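Local coordinates for TT1561 protein (Thermus thermophilus, PDB 1UF3) that binds calcium ions and is probably a metal-dependent phosphoesterase of the calcineurin superfamily, although its physiological role is unknown, at residues A[135-140]-A[173-178]; A[109-114]-A[141-146]; A[157-162]-A[199-204]; A[117-122]-A[167-172]; A[6-11]-A[181-186]. All blocks are in the same frame, centred on the assembly; numbering follows the deposited sequence.

Contact 1: residues A[135-140]-A[173-178]; sequences VAEYRL and AHLIKT
Segments 135-140 and 173-178 run side by side and nearly parallel, their axes 20° apart and 10.8 Å distant at closest approach, with E137 and L175 nearest each other along the backbones. L175 takes part in every contact between the segments, splitting its two methyls between different partners. CD1 points at the inner side of the facing helix, 4.1 Å from A136 CB and 4.0 Å from L140 CD1, the two leucine side chains crossing at about a right angle. CD2 lies 3.7 Å from E137 CB, on the aliphatic root of the glutamate. Because E137 has CG anti to its backbone nitrogen (chi1 163°), its extended chain carries the carboxylate beyond this apolar patch. The pair illustrates how helices cover an outer face of an alpha/beta sandwich: L140 and L175 both rest on F155 of strand 151-155, while A136 reaches V113 and I117. With an alanine in place of L175, A136 and L140 would probably lose their partner and a gap would open above the sheet. H174 O accepts both T178 N and, at 2.7 Å, T178 OG1, from opposite faces of the carbonyl plane. Y138 OH hydrogen-bonds to E88 and N96 of the second subunit.

Contact 2: residues A[109-114]-A[141-146]; sequences LVAGVG and KALWEL
L146 N donates to L143 O at 2.9 Å, a backbone bond at the end of the 3-10 turn 142-145; L143 faces L109 and A111, and L146 faces L109. Everything that then passes between the segments is apolar. L109 offers two methyls to L146: its CD1 is 3.8 Å from L146 CD1, and its CD2 is 3.9 Å from L146 CB, the two side chains crossing at about a right angle. That same L109 CD2 also lies 4.0 Å from L143 CD2, so the branch end of L109 is shared by L143 and L146. L109 can reach them because its CG stands anti to the backbone nitrogen (chi1 176°). Two residues further along the strand, and on the same face, A111 CB meets L143 CD1 at 3.8 Å. The arrangement is a worked case of alternation in a beta strand: L109 and A111 look at the turn, while V110 between them points the opposite way, to W104 and L154. The turn itself follows helix 133-140 and leads into strand 151-155, which pairs in parallel with strand 108-118, so the contact belongs to the connection of a beta-alpha-beta crossover. Further out, L143 packs on F153 and L146 on F101. The turn also faces the second subunit, where L146 meets its own counterpart and K141 NZ forms a salt bridge with E88 of that chain.

Contact 3: residues A[157-162]-A[199-204]; sequences TMPYHK and SWVVVP
M158, a selenomethionine in this crystal, and P159 each place one carbon against a valine of strand 199-203. The selenomethionine methyl CE lies 4.1 Å from V203 CG2, the two side chains crossing at about a right angle. A bend at the selenium (chi3 58°) turns that methyl in toward the valine, although the CB of M158 does not itself point at the strand. P159 turns its ring carbon CG toward V201, 4.2 Å from the methyl CG1. V201 and V203, two residues apart, thus present the same face of the strand to the segment 157-162.

The second shell fixes this irregular segment, which follows strand 151-155. The backbones of M158 and Y160 pair with S169, P159 packs on V172 and I176 of helix 170-179, and M158 also reaches V186 of the adjoining strand 183-186. H161 adds a polar tie, its NE2 bonding to M195 O and its ND1 to the amides of G163 and L164. The valines are set by the sheet, in which W200 pairs with L182 and V184.

Between the two segments, then, the contact is purely one of dispersion and apolar burial. It has no directional bond of its own, and the alignment of its partners probably rests on the hydrogen bonds and the packing around it.

Contact 4: residues A[117-122]-A[167-172]; sequences IADEGE and QGSHEV
I117 and V172 form the close apolar side of this contact: CD1 of I117 lies 3.9 Å from V172 CG2, the methyl that chi1 of 170° sets beside the backbone nitrogen. Toward solvent the character changes. D119 OD1 and E171 OE1 stand 3.4 Å apart with their carboxylate planes turned by 47°, two acceptors whose negative charges would be expected to repel. Water partly bridges this side: water 1 donates to I117 O and D119 OD1 and also bonds to S169 OG at 2.7 Å, while water 2 links D119 O to E171 OE2, the second bond weak. S169 is the N-cap of helix 170-179, its OG accepting V172 N at 3.0 Å in a nearly straight bond (169°). Were S169 replaced by an alanine, the V172 amide would probably lose its cap and water 1 one of its three partners. In the fold, the contact joins the start of helix 170-179 to the end of strand 108-118, with I117 and V172 both on F155 of strand 151-155 and helix 133-140 alongside, touched by I117 through A136 and by E171 through A133.

Contact 5: residues A[6-11]-A[181-186]; sequences RYILAT and PLLVLV
The interior of the two-sheet sandwich, the hallmark of calcineurin-like metallophosphoesterases, is where strand 7-12 of one sheet faces strand 183-186 of the other. I8 and L183 span the gap tip to tip, CD1 of the isoleucine 4.0 Å from CD2 of the leucine. Two residues further along both strands, A10 is met by L185 with both of its branches, CD1 and CD2 each 4.1 Å from A10 CB, so that the small residue sits opposite the fork of the leucine. The two strands lie 8.3 Å apart here, measured between the CA atoms of A10 and L185. L183 sends its CG anti to the backbone nitrogen (chi1 159°), which carries CD2 out to the end of I8.

Neighbouring strands complete the layer: I8 and L185 share A37, L183 and L185 share L215, and both leucines touch V202. At the N-terminal end of strand 7-12, D34, a calcium ligand, accepts the amides of R6 and Y7 on its OD2. The side chain of I8 is about 6 Å from that of D34 and about 10 Å from a bound calcium ion.

The chemistry implies a division of labour: methyl groups alone join the two sheets here, with no directional bond between them, while hydrogen bonds run within each sheet and the calcium ligand D34 meets the backbone at the start of strand 7-12.

Contacts 1, 2 and 4 share one corner of the fold: contacts 1 and 4 both use helix 170-179, contacts 2 and 4 both use strand 108-118, and A136 CB of contact 1 is 3.9 Å from both V113 CG1 of contact 2 and I117 CD1 of contact 4. Contact 3 is tied to contact 4 through Y160 N and S169 O, 2.7 Å apart, and to contact 5 through V202 N and V184 O, 2.8 Å apart. Contact 5 joins the sheet of strand 183-186 to that of strand 7-12 and lies nearest the calcium-binding D34, whereas L140 of contact 1 is about 8 Å, side chain to side chain, from E99, a calcium-site residue with no ion bound in this chain.

Contact 1: residues A[135-140]-A[173-178]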
# COMPACT_ATOMS: atom_id res chain seq x y z
N VAL A 135 -16.92 -26.21 32.74
CA VAL A 135 -15.99 -26.56 31.68
C VAL A 135 -15.61 -25.29 30.92
O VAL A 135 -14.44 -25.09 30.59
CB VAL A 135 -16.57 -27.62 30.69
CG1 VAL A 135 -15.69 -27.69 29.42
CG2 VAL A 135 -16.58 -28.99 31.34
N ALA A 136 -16.59 -24.43 30.67
CA ALA A 136 -16.31 -23.19 29.95
C ALA A 136 -15.35 -22.33 30.77
O ALA A 136 -14.43 -21.72 30.22
CB ALA A 136 -17.60 -22.41 29.67
N GLU A 137 -15.58 -22.27 32.08
CA GLU A 137 -14.74 -21.49 32.98
C GLU A 137 -13.33 -22.09 33.03
O GLU A 137 -12.33 -21.36 33.04
CB GLU A 137 -15.34 -21.46 34.38
CG GLU A 137 -14.36 -21.03 35.45
CD GLU A 137 -15.01 -21.02 36.83
OE1 GLU A 137 -14.27 -20.98 37.85
OE2 GLU A 137 -16.26 -21.03 36.90
N TYR A 138 -13.26 -23.41 33.08
CA TYR A 138 -11.96 -24.07 33.10
C TYR A 138 -11.17 -23.74 31.83
O TYR A 138 -9.96 -23.58 31.88
CB TYR A 138 -12.12 -25.59 33.25
CG TYR A 138 -10.81 -26.32 33.51
CD1 TYR A 138 -10.28 -26.40 34.79
CD2 TYR A 138 -10.09 -26.90 32.45
CE1 TYR A 138 -9.06 -27.04 35.03
CE2 TYR A 138 -8.86 -27.54 32.68
CZ TYR A 138 -8.36 -27.60 33.97
OH TYR A 138 -7.16 -28.25 34.23
N ARG A 139 -11.85 -23.63 30.68
CA ARG A 139 -11.16 -23.31 29.44
C ARG A 139 -10.61 -21.90 29.49
O ARG A 139 -9.48 -21.64 29.08
CB ARG A 139 -12.09 -23.37 28.20
CG ARG A 139 -12.76 -24.71 27.89
CD ARG A 139 -11.80 -25.88 27.91
NE ARG A 139 -12.49 -27.11 27.54
CZ ARG A 139 -11.98 -28.34 27.67
NH1 ARG A 139 -10.75 -28.52 28.16
NH2 ARG A 139 -12.69 -29.39 27.30
N LEU A 140 -11.42 -20.97 29.98
CA LEU A 140 -11.02 -19.58 30.03
C LEU A 140 -10.01 -19.19 31.09
O LEU A 140 -9.35 -18.16 30.95
CB LEU A 140 -12.25 -18.69 30.15
CG LEU A 140 -13.24 -18.90 29.00
CD1 LEU A 140 -14.52 -18.13 29.29
CD2 LEU A 140 -12.62 -18.46 27.66
N ALA A 173 -22.75 -14.70 31.72
CA ALA A 173 -22.67 -13.31 32.14
C ALA A 173 -21.55 -13.22 33.18
O ALA A 173 -20.77 -12.26 33.17
CB ALA A 173 -24.00 -12.88 32.76
N HIS A 174 -21.50 -14.23 34.05
CA HIS A 174 -20.51 -14.30 35.11
C HIS A 174 -19.07 -14.41 34.57
O HIS A 174 -18.14 -13.81 35.14
CB HIS A 174 -20.85 -15.48 36.04
CG HIS A 174 -19.96 -15.58 37.24
ND1 HIS A 174 -19.00 -16.56 37.38
CD2 HIS A 174 -19.88 -14.81 38.36
CE1 HIS A 174 -18.36 -16.39 38.52
NE2 HIS A 174 -18.87 -15.33 39.14
N LEU A 175 -18.88 -15.14 33.48
CA LEU A 175 -17.56 -15.31 32.86
C LEU A 175 -17.17 -13.96 32.26
O LEU A 175 -16.02 -13.55 32.30
CB LEU A 175 -17.60 -16.34 31.73
CG LEU A 175 -18.01 -17.80 31.99
CD1 LEU A 175 -18.24 -18.50 30.64
CD2 LEU A 175 -16.95 -18.52 32.81
N ILE A 176 -18.14 -13.28 31.66
CA ILE A 176 -17.85 -11.99 31.08
C ILE A 176 -17.47 -11.01 32.20
O ILE A 176 -16.52 -10.25 32.06
CB ILE A 176 -19.05 -11.48 30.29
CG1 ILE A 176 -19.31 -12.44 29.12
CG2 ILE A 176 -18.80 -10.06 29.81
CD1 ILE A 176 -20.42 -12.03 28.21
N LYS A 177 -18.18 -11.07 33.32
CA LYS A 177 -17.88 -10.17 34.43
C LYS A 177 -16.51 -10.47 35.05
O LYS A 177 -15.82 -9.57 35.51
CB LYS A 177 -18.97 -10.25 35.51
CG LYS A 177 -20.29 -9.60 35.12
CD LYS A 177 -21.32 -9.72 36.25
CE LYS A 177 -22.65 -9.12 35.83
NZ LYS A 177 -23.53 -8.84 37.02
N THR A 178 -16.13 -11.74 35.06
CA THR A 178 -14.84 -12.13 35.63
C THR A 178 -13.64 -11.75 34.73
O THR A 178 -12.64 -11.20 35.20
CB THR A 178 -14.81 -13.65 35.89
OG1 THR A 178 -15.93 -14.01 36.71
CG2 THR A 178 -13.53 -14.05 36.60

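Contact 2: residues A[109-114]-A[141-146]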
# COMPACT_ATOMS: atom_id res chain seq x y z
N LEU A 109 -6.39 -10.45 22.42
CA LEU A 109 -6.30 -11.86 22.77
C LEU A 109 -7.71 -12.41 22.45
O LEU A 109 -8.69 -12.08 23.15
CB LEU A 109 -5.96 -11.99 24.26
CG LEU A 109 -5.90 -13.40 24.88
CD1 LEU A 109 -4.97 -14.27 24.05
CD2 LEU A 109 -5.41 -13.32 26.32
N VAL A 110 -7.81 -13.20 21.38
CA VAL A 110 -9.08 -13.79 20.94
C VAL A 110 -9.25 -15.21 21.44
O VAL A 110 -8.37 -16.06 21.28
CB VAL A 110 -9.18 -13.76 19.41
CG1 VAL A 110 -10.58 -14.25 18.94
CG2 VAL A 110 -8.91 -12.35 18.90
N ALA A 111 -10.37 -15.48 22.09
CA ALA A 111 -10.63 -16.80 22.63
C ALA A 111 -12.12 -17.10 22.61
O ALA A 111 -12.96 -16.19 22.48
CB ALA A 111 -10.12 -16.89 24.05
N GLY A 112 -12.46 -18.37 22.78
CA GLY A 112 -13.87 -18.71 22.79
C GLY A 112 -14.23 -20.05 23.38
O GLY A 112 -13.37 -20.88 23.73
N VAL A 113 -15.53 -20.24 23.54
CA VAL A 113 -16.08 -21.50 24.01
C VAL A 113 -17.40 -21.61 23.22
O VAL A 113 -18.36 -20.86 23.47
CB VAL A 113 -16.34 -21.51 25.51
CG1 VAL A 113 -16.93 -22.85 25.90
CG2 VAL A 113 -15.04 -21.29 26.29
N GLY A 114 -17.41 -22.51 22.24
CA GLY A 114 -18.58 -22.72 21.41
C GLY A 114 -19.50 -23.79 22.00
O GLY A 114 -19.32 -24.20 23.14
N LYS A 141 -9.84 -19.99 32.13
CA LYS A 141 -8.89 -19.61 33.16
C LYS A 141 -7.44 -19.64 32.66
O LYS A 141 -6.58 -19.00 33.25
CB LYS A 141 -9.02 -20.49 34.41
CG LYS A 141 -8.45 -21.88 34.26
CD LYS A 141 -8.27 -22.52 35.61
CE LYS A 141 -7.70 -23.93 35.47
NZ LYS A 141 -7.36 -24.54 36.79
N ALA A 142 -7.18 -20.37 31.57
CA ALA A 142 -5.82 -20.44 31.02
C ALA A 142 -5.34 -19.06 30.59
O ALA A 142 -4.17 -18.79 30.58
CB ALA A 142 -5.79 -21.37 29.80
N LEU A 143 -6.27 -18.17 30.27
CA LEU A 143 -5.93 -16.84 29.81
C LEU A 143 -5.31 -15.91 30.85
O LEU A 143 -4.63 -14.94 30.47
CB LEU A 143 -7.17 -16.18 29.20
CG LEU A 143 -7.84 -16.92 28.04
CD1 LEU A 143 -9.10 -16.15 27.62
CD2 LEU A 143 -6.88 -17.02 26.86
N TRP A 144 -5.54 -16.19 32.13
CA TRP A 144 -5.00 -15.36 33.20
C TRP A 144 -3.47 -15.39 33.19
O TRP A 144 -2.84 -14.51 33.76
CB TRP A 144 -5.50 -15.83 34.58
CG TRP A 144 -6.99 -15.63 34.80
CD1 TRP A 144 -7.90 -16.60 35.15
CD2 TRP A 144 -7.72 -14.40 34.75
NE1 TRP A 144 -9.15 -16.03 35.32
CE2 TRP A 144 -9.07 -14.69 35.08
CE3 TRP A 144 -7.37 -13.07 34.46
CZ2 TRP A 144 -10.06 -13.70 35.12
CZ3 TRP A 144 -8.35 -12.09 34.51
CH2 TRP A 144 -9.68 -12.41 34.83
N GLU A 145 -2.88 -16.39 32.54
CA GLU A 145 -1.42 -16.47 32.48
C GLU A 145 -0.90 -15.42 31.50
O GLU A 145 0.25 -15.00 31.58
CB GLU A 145 -0.96 -17.86 32.03
CG GLU A 145 -1.59 -19.03 32.79
CD GLU A 145 -0.68 -19.65 33.85
OE1 GLU A 145 0.43 -19.14 34.11
OE2 GLU A 145 -1.11 -20.68 34.42
N LEU A 146 -1.75 -15.02 30.56
CA LEU A 146 -1.37 -14.04 29.56
C LEU A 146 -1.69 -12.64 30.09
O LEU A 146 -2.85 -12.31 30.34
CB LEU A 146 -2.11 -14.33 28.24
CG LEU A 146 -2.00 -15.81 27.81
CD1 LEU A 146 -2.54 -15.99 26.41
CD2 LEU A 146 -0.53 -16.25 27.87

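Contact 3: residues A[157-162]-A[199-204]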
# COMPACT_ATOMS: atom_id res chain seq x y z
N THR A 157 -23.62 -19.31 23.19
CA THR A 157 -24.58 -19.03 24.25
C THR A 157 -24.61 -17.57 24.71
O THR A 157 -23.58 -17.01 25.08
CB THR A 157 -24.26 -19.95 25.43
OG1 THR A 157 -24.39 -21.31 25.00
CG2 THR A 157 -25.19 -19.68 26.63
N MSE A 158 -25.79 -16.96 24.67
CA MSE A 158 -25.96 -15.57 25.08
C MSE A 158 -25.94 -15.39 26.59
O MSE A 158 -26.44 -16.24 27.33
CB MSE A 158 -27.29 -15.02 24.60
CG MSE A 158 -27.38 -14.70 23.15
SE MSE A 158 -28.81 -13.42 22.90
CE MSE A 158 -28.16 -12.03 24.06
N PRO A 159 -25.36 -14.28 27.07
CA PRO A 159 -25.33 -14.05 28.51
C PRO A 159 -26.66 -13.44 28.96
O PRO A 159 -27.39 -12.85 28.17
CB PRO A 159 -24.18 -13.07 28.68
CG PRO A 159 -24.31 -12.23 27.44
CD PRO A 159 -24.54 -13.28 26.37
N TYR A 160 -26.99 -13.62 30.23
CA TYR A 160 -28.22 -13.05 30.76
C TYR A 160 -27.98 -11.55 30.79
O TYR A 160 -26.96 -11.09 31.30
CB TYR A 160 -28.44 -13.52 32.18
CG TYR A 160 -29.45 -12.67 32.90
CD1 TYR A 160 -30.82 -12.87 32.71
CD2 TYR A 160 -29.04 -11.66 33.77
CE1 TYR A 160 -31.77 -12.10 33.37
CE2 TYR A 160 -29.98 -10.87 34.45
CZ TYR A 160 -31.35 -11.10 34.24
OH TYR A 160 -32.30 -10.35 34.90
N HIS A 161 -28.93 -10.79 30.24
CA HIS A 161 -28.83 -9.33 30.18
C HIS A 161 -30.23 -8.78 29.95
O HIS A 161 -30.84 -9.05 28.92
CB HIS A 161 -27.92 -8.91 29.02
CG HIS A 161 -27.59 -7.45 28.99
ND1 HIS A 161 -28.50 -6.49 28.61
CD2 HIS A 161 -26.46 -6.78 29.33
CE1 HIS A 161 -27.95 -5.29 28.71
NE2 HIS A 161 -26.71 -5.44 29.15
N LYS A 162 -30.71 -8.00 30.91
CA LYS A 162 -32.05 -7.42 30.82
C LYS A 162 -32.29 -6.69 29.49
O LYS A 162 -33.42 -6.58 29.03
CB LYS A 162 -32.30 -6.48 32.01
CG LYS A 162 -32.26 -7.20 33.36
CD LYS A 162 -33.03 -6.43 34.44
CE LYS A 162 -33.06 -7.21 35.76
NZ LYS A 162 -33.90 -6.54 36.81
N SER A 199 -17.73 -4.50 29.36
CA SER A 199 -17.69 -5.35 28.16
C SER A 199 -18.77 -5.03 27.13
O SER A 199 -19.94 -4.90 27.48
CB SER A 199 -17.85 -6.83 28.52
OG SER A 199 -16.98 -7.25 29.56
N TRP A 200 -18.38 -4.91 25.87
CA TRP A 200 -19.29 -4.64 24.77
C TRP A 200 -19.78 -6.01 24.25
O TRP A 200 -19.00 -6.80 23.72
CB TRP A 200 -18.57 -3.88 23.66
CG TRP A 200 -19.43 -3.47 22.48
CD1 TRP A 200 -20.74 -3.07 22.51
CD2 TRP A 200 -19.00 -3.31 21.12
NE1 TRP A 200 -21.14 -2.67 21.27
CE2 TRP A 200 -20.10 -2.80 20.39
CE3 TRP A 200 -17.79 -3.54 20.44
CZ2 TRP A 200 -20.03 -2.52 19.03
CZ3 TRP A 200 -17.72 -3.25 19.06
CH2 TRP A 200 -18.83 -2.75 18.38
N VAL A 201 -21.06 -6.29 24.43
CA VAL A 201 -21.63 -7.56 23.96
C VAL A 201 -22.42 -7.32 22.70
O VAL A 201 -23.37 -6.52 22.67
CB VAL A 201 -22.53 -8.20 25.01
CG1 VAL A 201 -23.08 -9.53 24.48
CG2 VAL A 201 -21.76 -8.41 26.28
N VAL A 202 -22.01 -8.02 21.65
CA VAL A 202 -22.61 -7.88 20.34
C VAL A 202 -23.25 -9.16 19.79
O VAL A 202 -22.67 -10.25 19.88
CB VAL A 202 -21.55 -7.41 19.29
CG1 VAL A 202 -22.18 -7.36 17.88
CG2 VAL A 202 -20.98 -6.02 19.69
N VAL A 203 -24.45 -8.99 19.25
CA VAL A 203 -25.19 -10.07 18.60
C VAL A 203 -25.03 -9.55 17.18
O VAL A 203 -25.69 -8.60 16.76
CB VAL A 203 -26.68 -10.08 19.05
CG1 VAL A 203 -27.49 -10.99 18.17
CG2 VAL A 203 -26.77 -10.54 20.50
N PRO A 204 -24.10 -10.14 16.42
CA PRO A 204 -23.85 -9.70 15.06
C PRO A 204 -24.92 -10.00 14.03
O PRO A 204 -24.94 -9.39 12.97
CB PRO A 204 -22.52 -10.36 14.73
CG PRO A 204 -22.62 -11.65 15.45
CD PRO A 204 -23.16 -11.22 16.80

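Contact 4: residues A[117-122]-A[167-172]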
# COMPACT_ATOMS: atom_id res chain seq x y z
N ILE A 117 -23.41 -23.64 26.26
CA ILE A 117 -22.86 -23.66 27.60
C ILE A 117 -24.08 -23.78 28.53
O ILE A 117 -24.80 -22.81 28.75
CB ILE A 117 -22.07 -22.38 27.97
CG1 ILE A 117 -20.81 -22.25 27.09
CG2 ILE A 117 -21.61 -22.48 29.43
CD1 ILE A 117 -20.12 -20.85 27.16
N ALA A 118 -24.31 -24.98 29.06
CA ALA A 118 -25.42 -25.25 29.96
C ALA A 118 -25.01 -24.94 31.39
O ALA A 118 -23.81 -24.98 31.71
CB ALA A 118 -25.83 -26.72 29.84
N ASP A 119 -25.98 -24.63 32.25
CA ASP A 119 -25.65 -24.30 33.63
C ASP A 119 -24.94 -25.48 34.28
O ASP A 119 -23.93 -25.32 34.96
CB ASP A 119 -26.91 -23.94 34.44
CG ASP A 119 -27.72 -22.81 33.81
OD1 ASP A 119 -27.14 -22.02 33.03
OD2 ASP A 119 -28.94 -22.71 34.09
N GLU A 120 -25.48 -26.67 34.02
CA GLU A 120 -24.94 -27.89 34.60
C GLU A 120 -25.05 -29.04 33.62
O GLU A 120 -25.19 -28.84 32.42
CB GLU A 120 -25.71 -28.26 35.87
CG GLU A 120 -25.13 -27.72 37.15
CD GLU A 120 -25.98 -28.10 38.37
OE1 GLU A 120 -27.09 -27.54 38.54
OE2 GLU A 120 -25.52 -28.97 39.15
N GLY A 121 -25.00 -30.25 34.16
CA GLY A 121 -25.13 -31.43 33.34
C GLY A 121 -23.82 -32.08 32.93
O GLY A 121 -22.74 -31.76 33.44
N GLU A 122 -23.95 -33.03 32.01
CA GLU A 122 -22.80 -33.76 31.50
C GLU A 122 -22.37 -33.22 30.15
O GLU A 122 -23.19 -32.84 29.32
CB GLU A 122 -23.14 -35.25 31.34
CG GLU A 122 -23.13 -35.99 32.64
CD GLU A 122 -21.76 -35.98 33.25
OE1 GLU A 122 -21.66 -35.81 34.49
OE2 GLU A 122 -20.78 -36.15 32.49
N GLN A 167 -33.63 -14.24 29.26
CA GLN A 167 -33.55 -15.69 29.48
C GLN A 167 -32.14 -16.22 29.16
O GLN A 167 -31.94 -17.42 28.95
CB GLN A 167 -34.58 -16.43 28.61
CG GLN A 167 -36.05 -16.01 28.86
CD GLN A 167 -36.45 -16.06 30.34
OE1 GLN A 167 -36.39 -17.11 30.98
NE2 GLN A 167 -36.87 -14.92 30.88
N GLY A 168 -31.17 -15.30 29.12
CA GLY A 168 -29.80 -15.68 28.84
C GLY A 168 -29.13 -16.37 30.01
O GLY A 168 -29.69 -16.45 31.10
N SER A 169 -27.92 -16.85 29.80
CA SER A 169 -27.20 -17.56 30.85
C SER A 169 -26.52 -16.63 31.86
O SER A 169 -25.82 -15.70 31.49
CB SER A 169 -26.14 -18.48 30.23
OG SER A 169 -25.19 -18.88 31.19
N HIS A 170 -26.75 -16.90 33.14
CA HIS A 170 -26.13 -16.12 34.21
C HIS A 170 -24.66 -16.53 34.33
O HIS A 170 -23.79 -15.73 34.71
CB HIS A 170 -26.86 -16.37 35.54
CG HIS A 170 -28.23 -15.76 35.59
ND1 HIS A 170 -28.45 -14.46 36.00
CD2 HIS A 170 -29.44 -16.25 35.21
CE1 HIS A 170 -29.74 -14.18 35.88
NE2 HIS A 170 -30.36 -15.25 35.40
N GLU A 171 -24.37 -17.78 34.02
CA GLU A 171 -22.99 -18.25 34.10
C GLU A 171 -22.13 -17.55 33.05
O GLU A 171 -21.00 -17.13 33.34
CB GLU A 171 -22.91 -19.76 33.87
CG GLU A 171 -22.72 -20.56 35.14
CD GLU A 171 -23.97 -20.64 35.94
OE1 GLU A 171 -25.05 -20.57 35.32
OE2 GLU A 171 -23.87 -20.79 37.18
N VAL A 172 -22.64 -17.44 31.84
CA VAL A 172 -21.89 -16.78 30.79
C VAL A 172 -21.70 -15.31 31.16
O VAL A 172 -20.63 -14.74 30.97
CB VAL A 172 -22.61 -16.91 29.44
CG1 VAL A 172 -21.96 -16.01 28.42
CG2 VAL A 172 -22.56 -18.37 28.98
O HOH W 1 -25.47 -21.58 31.16
O HOH W 2 -24.23 -23.56 37.10

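Contact 5: residues A[6-11]-A[181-186]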
# COMPACT_ATOMS: atom_id res chain seq x y z
N ARG A 6 -9.30 -2.90 13.52
CA ARG A 6 -10.22 -1.89 14.03
C ARG A 6 -11.66 -2.29 13.70
O ARG A 6 -12.56 -2.14 14.53
CB ARG A 6 -9.95 -0.50 13.42
CG ARG A 6 -10.98 0.55 13.92
CD ARG A 6 -10.61 2.02 13.64
NE ARG A 6 -11.75 2.89 13.95
CZ ARG A 6 -11.91 4.14 13.51
NH1 ARG A 6 -11.00 4.71 12.73
NH2 ARG A 6 -13.03 4.80 13.81
N TYR A 7 -11.88 -2.81 12.48
CA TYR A 7 -13.19 -3.22 12.03
C TYR A 7 -13.29 -4.73 11.88
O TYR A 7 -12.41 -5.36 11.28
CB TYR A 7 -13.54 -2.55 10.70
CG TYR A 7 -13.56 -1.06 10.82
CD1 TYR A 7 -12.40 -0.30 10.60
CD2 TYR A 7 -14.71 -0.41 11.27
CE1 TYR A 7 -12.39 1.07 10.82
CE2 TYR A 7 -14.71 0.96 11.50
CZ TYR A 7 -13.54 1.70 11.28
OH TYR A 7 -13.54 3.04 11.56
N ILE A 8 -14.35 -5.30 12.43
CA ILE A 8 -14.56 -6.73 12.36
C ILE A 8 -15.89 -7.05 11.70
O ILE A 8 -16.95 -6.55 12.13
CB ILE A 8 -14.57 -7.33 13.75
CG1 ILE A 8 -13.23 -7.09 14.45
CG2 ILE A 8 -14.86 -8.80 13.68
CD1 ILE A 8 -13.35 -7.38 15.93
N LEU A 9 -15.83 -7.88 10.65
CA LEU A 9 -17.03 -8.34 9.95
C LEU A 9 -17.48 -9.57 10.75
O LEU A 9 -16.70 -10.52 10.96
CB LEU A 9 -16.67 -8.72 8.50
CG LEU A 9 -17.80 -9.15 7.57
CD1 LEU A 9 -18.83 -8.04 7.48
CD2 LEU A 9 -17.21 -9.47 6.18
N ALA A 10 -18.72 -9.54 11.23
CA ALA A 10 -19.23 -10.62 12.07
C ALA A 10 -20.65 -11.12 11.75
O ALA A 10 -21.45 -10.40 11.18
CB ALA A 10 -19.17 -10.18 13.53
N THR A 11 -20.92 -12.36 12.14
CA THR A 11 -22.21 -12.99 11.91
C THR A 11 -22.20 -14.30 12.67
O THR A 11 -21.15 -14.74 13.18
CB THR A 11 -22.46 -13.28 10.42
OG1 THR A 11 -23.82 -13.66 10.23
CG2 THR A 11 -21.57 -14.43 9.94
N PRO A 181 -13.81 -8.92 29.25
CA PRO A 181 -13.36 -8.77 27.87
C PRO A 181 -13.83 -7.47 27.30
O PRO A 181 -14.84 -6.91 27.74
CB PRO A 181 -14.00 -9.96 27.16
CG PRO A 181 -15.27 -10.22 28.00
CD PRO A 181 -14.73 -10.07 29.40
N LEU A 182 -13.10 -7.01 26.30
CA LEU A 182 -13.41 -5.80 25.60
C LEU A 182 -14.62 -5.98 24.70
O LEU A 182 -15.48 -5.10 24.61
CB LEU A 182 -12.22 -5.39 24.76
CG LEU A 182 -12.47 -4.17 23.90
CD1 LEU A 182 -12.50 -2.97 24.81
CD2 LEU A 182 -11.34 -4.02 22.86
N LEU A 183 -14.66 -7.11 23.99
CA LEU A 183 -15.77 -7.43 23.09
C LEU A 183 -16.18 -8.88 23.30
O LEU A 183 -15.34 -9.74 23.58
CB LEU A 183 -15.38 -7.20 21.62
CG LEU A 183 -16.21 -7.94 20.55
CD1 LEU A 183 -17.65 -7.36 20.48
CD2 LEU A 183 -15.52 -7.82 19.21
N VAL A 184 -17.48 -9.13 23.23
CA VAL A 184 -18.02 -10.47 23.37
C VAL A 184 -19.00 -10.61 22.21
O VAL A 184 -19.92 -9.78 22.04
CB VAL A 184 -18.81 -10.65 24.70
CG1 VAL A 184 -19.37 -12.09 24.80
CG2 VAL A 184 -17.91 -10.37 25.88
N LEU A 185 -18.78 -11.60 21.36
CA LEU A 185 -19.68 -11.84 20.24
C LEU A 185 -20.51 -13.10 20.55
O LEU A 185 -19.96 -14.12 20.99
CB LEU A 185 -18.87 -12.04 18.94
CG LEU A 185 -18.43 -10.78 18.19
CD1 LEU A 185 -17.42 -11.14 17.10
CD2 LEU A 185 -19.64 -10.11 17.56
N VAL A 186 -21.82 -13.04 20.35
CA VAL A 186 -22.65 -14.22 20.61
C VAL A 186 -23.61 -14.49 19.46
O VAL A 186 -23.91 -13.61 18.66
CB VAL A 186 -23.47 -14.09 21.95
CG1 VAL A 186 -22.54 -14.01 23.15
CG2 VAL A 186 -24.39 -12.86 21.88